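Local coordinates for ORF10 (Moritella marina, PDB 6RIW), which forms the ketosynthase-chain length factor didomain of a polyunsaturated fatty acid synthase subunit, and probably condenses acyl units during chain elongation, at residues A[305-310]-A[436-441]; A[313-318]-A[347-352]. All coordinates share one frame; numbering follows the deposited sequence.

Interaction 1 (A[305-310]-A[436-441])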
loop_
_atom_site.group_PDB
_atom_site.type_symbol
_atom_site.label_atom_id
_atom_site.label_comp_id
_atom_site.label_asym_id
_atom_site.label_seq_id
_atom_site.Cartn_x
_atom_site.Cartn_y
_atom_site.Cartn_z
ATOM N N LYS A 305 -15.350 17.816 9.929
ATOM C CA LYS A 305 -14.460 18.970 9.751
ATOM C C LYS A 305 -13.486 18.754 8.594
ATOM O O LYS A 305 -13.228 19.679 7.814
ATOM C CB LYS A 305 -13.698 19.286 11.043
ATOM C CG LYS A 305 -12.600 18.285 11.420
ATOM C CD LYS A 305 -12.095 18.451 12.864
ATOM C CE LYS A 305 -10.853 19.304 12.941
ATOM N NZ LYS A 305 -9.623 18.444 12.954
ATOM N N GLY A 306 -12.942 17.539 8.456
ATOM C CA GLY A 306 -12.040 17.276 7.347
ATOM C C GLY A 306 -12.742 17.258 6.008
ATOM O O GLY A 306 -12.145 17.610 4.983
ATOM N N GLN A 307 -14.012 16.832 5.985
ATOM C CA GLN A 307 -14.755 16.797 4.728
ATOM C C GLN A 307 -15.090 18.195 4.234
ATOM O O GLN A 307 -14.937 18.488 3.045
ATOM C CB GLN A 307 -16.026 15.966 4.896
ATOM C CG GLN A 307 -15.711 14.522 5.362
ATOM C CD GLN A 307 -16.958 13.673 5.518
ATOM O OE1 GLN A 307 -18.084 14.188 5.447
ATOM N NE2 GLN A 307 -16.770 12.364 5.749
ATOM N N VAL A 308 -15.604 19.058 5.111
ATOM C CA VAL A 308 -15.811 20.447 4.706
ATOM C C VAL A 308 -14.494 21.058 4.232
ATOM O O VAL A 308 -14.444 21.740 3.204
ATOM C CB VAL A 308 -16.437 21.254 5.866
ATOM C CG1 VAL A 308 -16.442 22.758 5.543
ATOM C CG2 VAL A 308 -17.854 20.748 6.165
ATOM N N LEU A 309 -13.393 20.772 4.941
ATOM C CA LEU A 309 -12.111 21.347 4.545
ATOM C C LEU A 309 -11.716 20.930 3.130
ATOM O O LEU A 309 -11.251 21.762 2.344
ATOM C CB LEU A 309 -11.025 20.958 5.545
ATOM C CG LEU A 309 -9.604 21.427 5.213
ATOM C CD1 LEU A 309 -9.468 22.973 5.204
ATOM C CD2 LEU A 309 -8.598 20.795 6.175
ATOM N N VAL A 310 -11.878 19.650 2.779
ATOM C CA VAL A 310 -11.457 19.252 1.433
ATOM C C VAL A 310 -12.342 19.905 0.368
ATOM O O VAL A 310 -11.863 20.230 -0.727
ATOM C CB VAL A 310 -11.406 17.713 1.288
ATOM C CG1 VAL A 310 -12.779 17.117 0.998
ATOM C CG2 VAL A 310 -10.431 17.332 0.187
ATOM N N SER A 436 -16.459 12.743 -4.494
ATOM C CA SER A 436 -15.928 12.689 -3.140
ATOM C C SER A 436 -15.576 11.254 -2.766
ATOM O O SER A 436 -16.321 10.317 -3.081
ATOM C CB SER A 436 -16.929 13.265 -2.109
ATOM O OG SER A 436 -17.433 14.526 -2.525
ATOM N N VAL A 437 -14.438 11.080 -2.093
ATOM C CA VAL A 437 -14.101 9.801 -1.471
ATOM C C VAL A 437 -13.503 10.087 -0.100
ATOM O O VAL A 437 -12.622 10.946 0.035
ATOM C CB VAL A 437 -13.151 8.928 -2.328
ATOM C CG1 VAL A 437 -13.884 8.351 -3.522
ATOM C CG2 VAL A 437 -11.937 9.736 -2.817
ATOM N N PHE A 438 -14.007 9.387 0.922
ATOM C CA PHE A 438 -13.604 9.599 2.316
ATOM C C PHE A 438 -13.175 8.259 2.924
ATOM O O PHE A 438 -14.012 7.489 3.405
ATOM C CB PHE A 438 -14.742 10.235 3.109
ATOM C CG PHE A 438 -15.282 11.518 2.506
ATOM C CD1 PHE A 438 -14.425 12.523 2.069
ATOM C CD2 PHE A 438 -16.652 11.723 2.397
ATOM C CE1 PHE A 438 -14.919 13.711 1.536
ATOM C CE2 PHE A 438 -17.156 12.898 1.869
ATOM C CZ PHE A 438 -16.295 13.896 1.430
ATOM N N GLY A 439 -11.868 7.992 2.927
ATOM C CA GLY A 439 -11.358 6.704 3.339
ATOM C C GLY A 439 -11.126 6.562 4.840
ATOM O O GLY A 439 -11.036 7.550 5.573
ATOM N N PHE A 440 -11.028 5.301 5.279
ATOM C CA PHE A 440 -10.620 4.997 6.644
ATOM C C PHE A 440 -9.294 5.679 6.968
ATOM O O PHE A 440 -8.407 5.805 6.116
ATOM C CB PHE A 440 -10.478 3.476 6.834
ATOM C CG PHE A 440 -11.745 2.715 6.551
ATOM C CD1 PHE A 440 -12.933 3.082 7.158
ATOM C CD2 PHE A 440 -11.749 1.634 5.678
ATOM C CE1 PHE A 440 -14.116 2.388 6.897
ATOM C CE2 PHE A 440 -12.938 0.931 5.404
ATOM C CZ PHE A 440 -14.114 1.309 6.014
ATOM N N GLY A 441 -9.152 6.114 8.218
ATOM C CA GLY A 441 -8.004 6.919 8.577
ATOM C C GLY A 441 -8.146 8.386 8.242
ATOM O O GLY A 441 -7.138 9.105 8.175
#
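Gln307 lies flat on one face of the Phe438 ring. Its CG stands over the ring centre, 3.9 Å from the centroid and only 4° off the normal, which meets the geometry of a CH-pi contact. Beyond CG the chain runs extended (chi2 -179°), carrying the carboxamide over the CD2 side of the ring, where NE2 comes within 3.4 Å of Phe438 CD2. Amide and ring planes differ by 14°, so the two flat groups are stacked, and no hydrogen bond joins the segments. Val310, one turn later, adds a lighter contact near the ring plane: its CG1 reaches Phe438 CE1 at 4.1 Å, an edge approach. All three residues are buried.

The first of the chain's two ketosynthase-like units has the layered alpha/beta thiolase-like fold of ketosynthases. In it strand 432-439 pairs with strands 327-329 and 443-450, and helix 304-318 packs against it through this contact. The CA-CB bond of Phe438 points toward the helix, and CG, anti to the carbonyl carbon, sets the ring against the Gln307 side chain.

Further out, Gln307 OE1 is hydrogen-bonded to Ser345 OG on helix 336-350, which ties down the far end of the stacked amide, while Glu342 of that helix touches Phe438. Val310 also packs on Asn444 and His446 of strand 443-450.

Interaction 2 (A[313-318]-A[347-352])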
loop_
_atom_site.group_PDB
_atom_site.type_symbol
_atom_site.label_atom_id
_atom_site.label_comp_id
_atom_site.label_asym_id
_atom_site.label_seq_id
_atom_site.Cartn_x
_atom_site.Cartn_y
_atom_site.Cartn_z
ATOM N N ARG A 313 -10.906 23.448 -0.050
ATOM C CA ARG A 313 -9.642 23.405 -0.780
ATOM C C ARG A 313 -9.848 23.049 -2.242
ATOM O O ARG A 313 -9.115 23.545 -3.099
ATOM C CB ARG A 313 -8.680 22.399 -0.119
ATOM C CG ARG A 313 -8.151 22.821 1.233
ATOM C CD ARG A 313 -7.190 21.758 1.783
ATOM N NE ARG A 313 -6.501 22.176 2.998
ATOM C CZ ARG A 313 -5.847 21.332 3.793
ATOM N NH1 ARG A 313 -5.804 20.035 3.482
ATOM N NH2 ARG A 313 -5.242 21.770 4.887
ATOM N N ALA A 314 -10.847 22.214 -2.554
ATOM C CA ALA A 314 -11.031 21.753 -3.927
ATOM C C ALA A 314 -11.586 22.851 -4.824
ATOM O O ALA A 314 -11.123 23.028 -5.959
ATOM C CB ALA A 314 -11.963 20.536 -3.963
ATOM N N TYR A 315 -12.611 23.568 -4.357
ATOM C CA TYR A 315 -13.195 24.600 -5.215
ATOM C C TYR A 315 -12.282 25.811 -5.322
ATOM O O TYR A 315 -12.241 26.460 -6.371
ATOM C CB TYR A 315 -14.610 24.951 -4.724
ATOM C CG TYR A 315 -15.503 23.791 -5.072
ATOM C CD1 TYR A 315 -15.973 23.628 -6.379
ATOM C CD2 TYR A 315 -15.772 22.789 -4.143
ATOM C CE1 TYR A 315 -16.728 22.529 -6.733
ATOM C CE2 TYR A 315 -16.536 21.682 -4.486
ATOM C CZ TYR A 315 -17.005 21.555 -5.781
ATOM O OH TYR A 315 -17.749 20.446 -6.127
ATOM N N ALA A 316 -11.508 26.097 -4.278
ATOM C CA ALA A 316 -10.431 27.073 -4.421
ATOM C C ALA A 316 -9.410 26.623 -5.462
ATOM O O ALA A 316 -8.980 27.418 -6.309
ATOM C CB ALA A 316 -9.755 27.299 -3.076
ATOM N N ASP A 317 -9.008 25.349 -5.421
ATOM C CA ASP A 317 -8.016 24.876 -6.388
ATOM C C ASP A 317 -8.569 24.924 -7.803
ATOM O O ASP A 317 -7.841 25.258 -8.745
ATOM C CB ASP A 317 -7.565 23.452 -6.060
ATOM C CG ASP A 317 -6.557 22.915 -7.076
ATOM O OD1 ASP A 317 -5.356 23.273 -6.982
ATOM O OD2 ASP A 317 -6.958 22.139 -7.978
ATOM N N ALA A 318 -9.849 24.564 -7.971
ATOM C CA ALA A 318 -10.471 24.565 -9.287
ATOM C C ALA A 318 -10.791 25.976 -9.762
ATOM O O ALA A 318 -11.026 26.174 -10.959
ATOM C CB ALA A 318 -11.762 23.726 -9.266
ATOM N N GLU A 347 -24.212 19.610 3.434
ATOM C CA GLU A 347 -25.160 20.644 3.846
ATOM C C GLU A 347 -24.417 21.879 4.337
ATOM O O GLU A 347 -24.699 23.005 3.908
ATOM C CB GLU A 347 -26.083 20.096 4.935
ATOM C CG GLU A 347 -26.828 21.176 5.721
ATOM C CD GLU A 347 -27.566 20.601 6.902
ATOM O OE1 GLU A 347 -28.614 19.952 6.679
ATOM O OE2 GLU A 347 -27.089 20.778 8.046
ATOM N N THR A 348 -23.421 21.672 5.204
ATOM C CA THR A 348 -22.646 22.787 5.735
ATOM C C THR A 348 -22.023 23.618 4.620
ATOM O O THR A 348 -22.096 24.852 4.642
ATOM C CB THR A 348 -21.568 22.257 6.670
ATOM O OG1 THR A 348 -22.191 21.622 7.791
ATOM C CG2 THR A 348 -20.654 23.382 7.136
ATOM N N PHE A 349 -21.431 22.959 3.623
ATOM C CA PHE A 349 -20.653 23.668 2.609
ATOM C C PHE A 349 -21.541 24.305 1.549
ATOM O O PHE A 349 -21.424 25.504 1.273
ATOM C CB PHE A 349 -19.654 22.704 1.957
ATOM C CG PHE A 349 -18.768 23.346 0.928
ATOM C CD1 PHE A 349 -17.768 24.240 1.307
ATOM C CD2 PHE A 349 -18.928 23.056 -0.414
ATOM C CE1 PHE A 349 -16.953 24.831 0.354
ATOM C CE2 PHE A 349 -18.116 23.637 -1.362
ATOM C CZ PHE A 349 -17.121 24.523 -0.975
ATOM N N PHE A 350 -22.432 23.525 0.931
ATOM C CA PHE A 350 -23.182 24.060 -0.203
ATOM C C PHE A 350 -24.313 24.998 0.213
ATOM O O PHE A 350 -24.768 25.804 -0.613
ATOM C CB PHE A 350 -23.722 22.923 -1.064
ATOM C CG PHE A 350 -22.655 22.258 -1.884
ATOM C CD1 PHE A 350 -22.185 22.860 -3.038
ATOM C CD2 PHE A 350 -22.094 21.056 -1.470
ATOM C CE1 PHE A 350 -21.200 22.262 -3.794
ATOM C CE2 PHE A 350 -21.089 20.460 -2.214
ATOM C CZ PHE A 350 -20.644 21.061 -3.374
ATOM N N SER A 351 -24.763 24.939 1.463
ATOM C CA SER A 351 -25.753 25.922 1.894
ATOM C C SER A 351 -25.179 27.336 1.925
ATOM O O SER A 351 -25.948 28.301 1.833
ATOM C CB SER A 351 -26.335 25.524 3.253
ATOM O OG SER A 351 -25.403 25.688 4.296
ATOM N N ARG A 352 -23.847 27.479 1.995
ATOM C CA ARG A 352 -23.221 28.802 1.964
ATOM C C ARG A 352 -23.486 29.531 0.654
ATOM O O ARG A 352 -23.414 30.766 0.606
ATOM C CB ARG A 352 -21.705 28.685 2.170
ATOM C CG ARG A 352 -21.294 28.107 3.497
ATOM C CD ARG A 352 -19.805 27.736 3.517
ATOM N NE ARG A 352 -19.448 27.139 4.802
ATOM C CZ ARG A 352 -18.250 26.651 5.105
ATOM N NH1 ARG A 352 -17.266 26.688 4.210
ATOM N NH2 ARG A 352 -18.036 26.141 6.307
#
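Tyr315 meets Phe349 in an offset aromatic pair whose rings barely overlap: the centroids are 5.8 Å apart and the planes 28° from parallel. The contact joins the last turns of helix 304-318 to the C-terminal part of helix 336-350, two helices of the thiolase-like fold in the first ketosynthase unit.

The closest atoms are CD2 of Tyr315 and CE2 of Phe349, 3.7 Å apart, and Tyr315 CE2 lies 4.0 Å from the same Phe349 carbon, an oblique meeting of two rings. Phe349 reaches across because its CG is anti to the backbone N (chi1 -178°). Phe350 takes a different position, with CG anti to the carbonyl carbon and beside the backbone N (chi1 -74°), and the two neighbouring side chains pack on each other: Phe349 CD2 stands 3.7 Å above the plane of the Phe350 ring, over its centre. Phe350 thus backs Phe349 and also meets the tyrosine itself, crossing it at about a right angle.

No hydrogen bond spans the segments, although the tyrosine hydroxyl is not idle: OH is hydrogen-bonded to His446 NE2 on strand 443-450, and the rings of Tyr315 and His446 also meet. That bond anchors the phenol at its polar end, while Tyr311, one turn before Tyr315, brings a further aromatic ring to Phe349. Nearby, Ala318 O accepts a hydrogen bond from Lys286, a residue of the magnesium site. Tyr315 OH lies at the edge of the Phe350 ring, near the plane of that ring, 4.0 Å from Phe350 CZ.

Overall arrangement
Interactions 1 and 2 use successive parts of helix 304-318, with centres 13 Å apart, and every touching residue in either is buried. Interaction 1 sets the helix against a strand, its centre about 19 Å from the centre of the chain; interaction 2, centred farther out at about 30 Å, sets it against helix 336-350, which through Ser345 also holds the amide of Gln307 in interaction 1. The chemistry differs too: an amide stacked on a ring in 305-310/436-441, a slid aromatic pair in 313-318/347-352. His446 is hydrogen-bonded to both, ND1 with Ser436 OG and NE2 with Tyr315 OH. Val308, of segment 305-310, touches segment 347-352, its CG2 4.0 Å from Thr348 CG2.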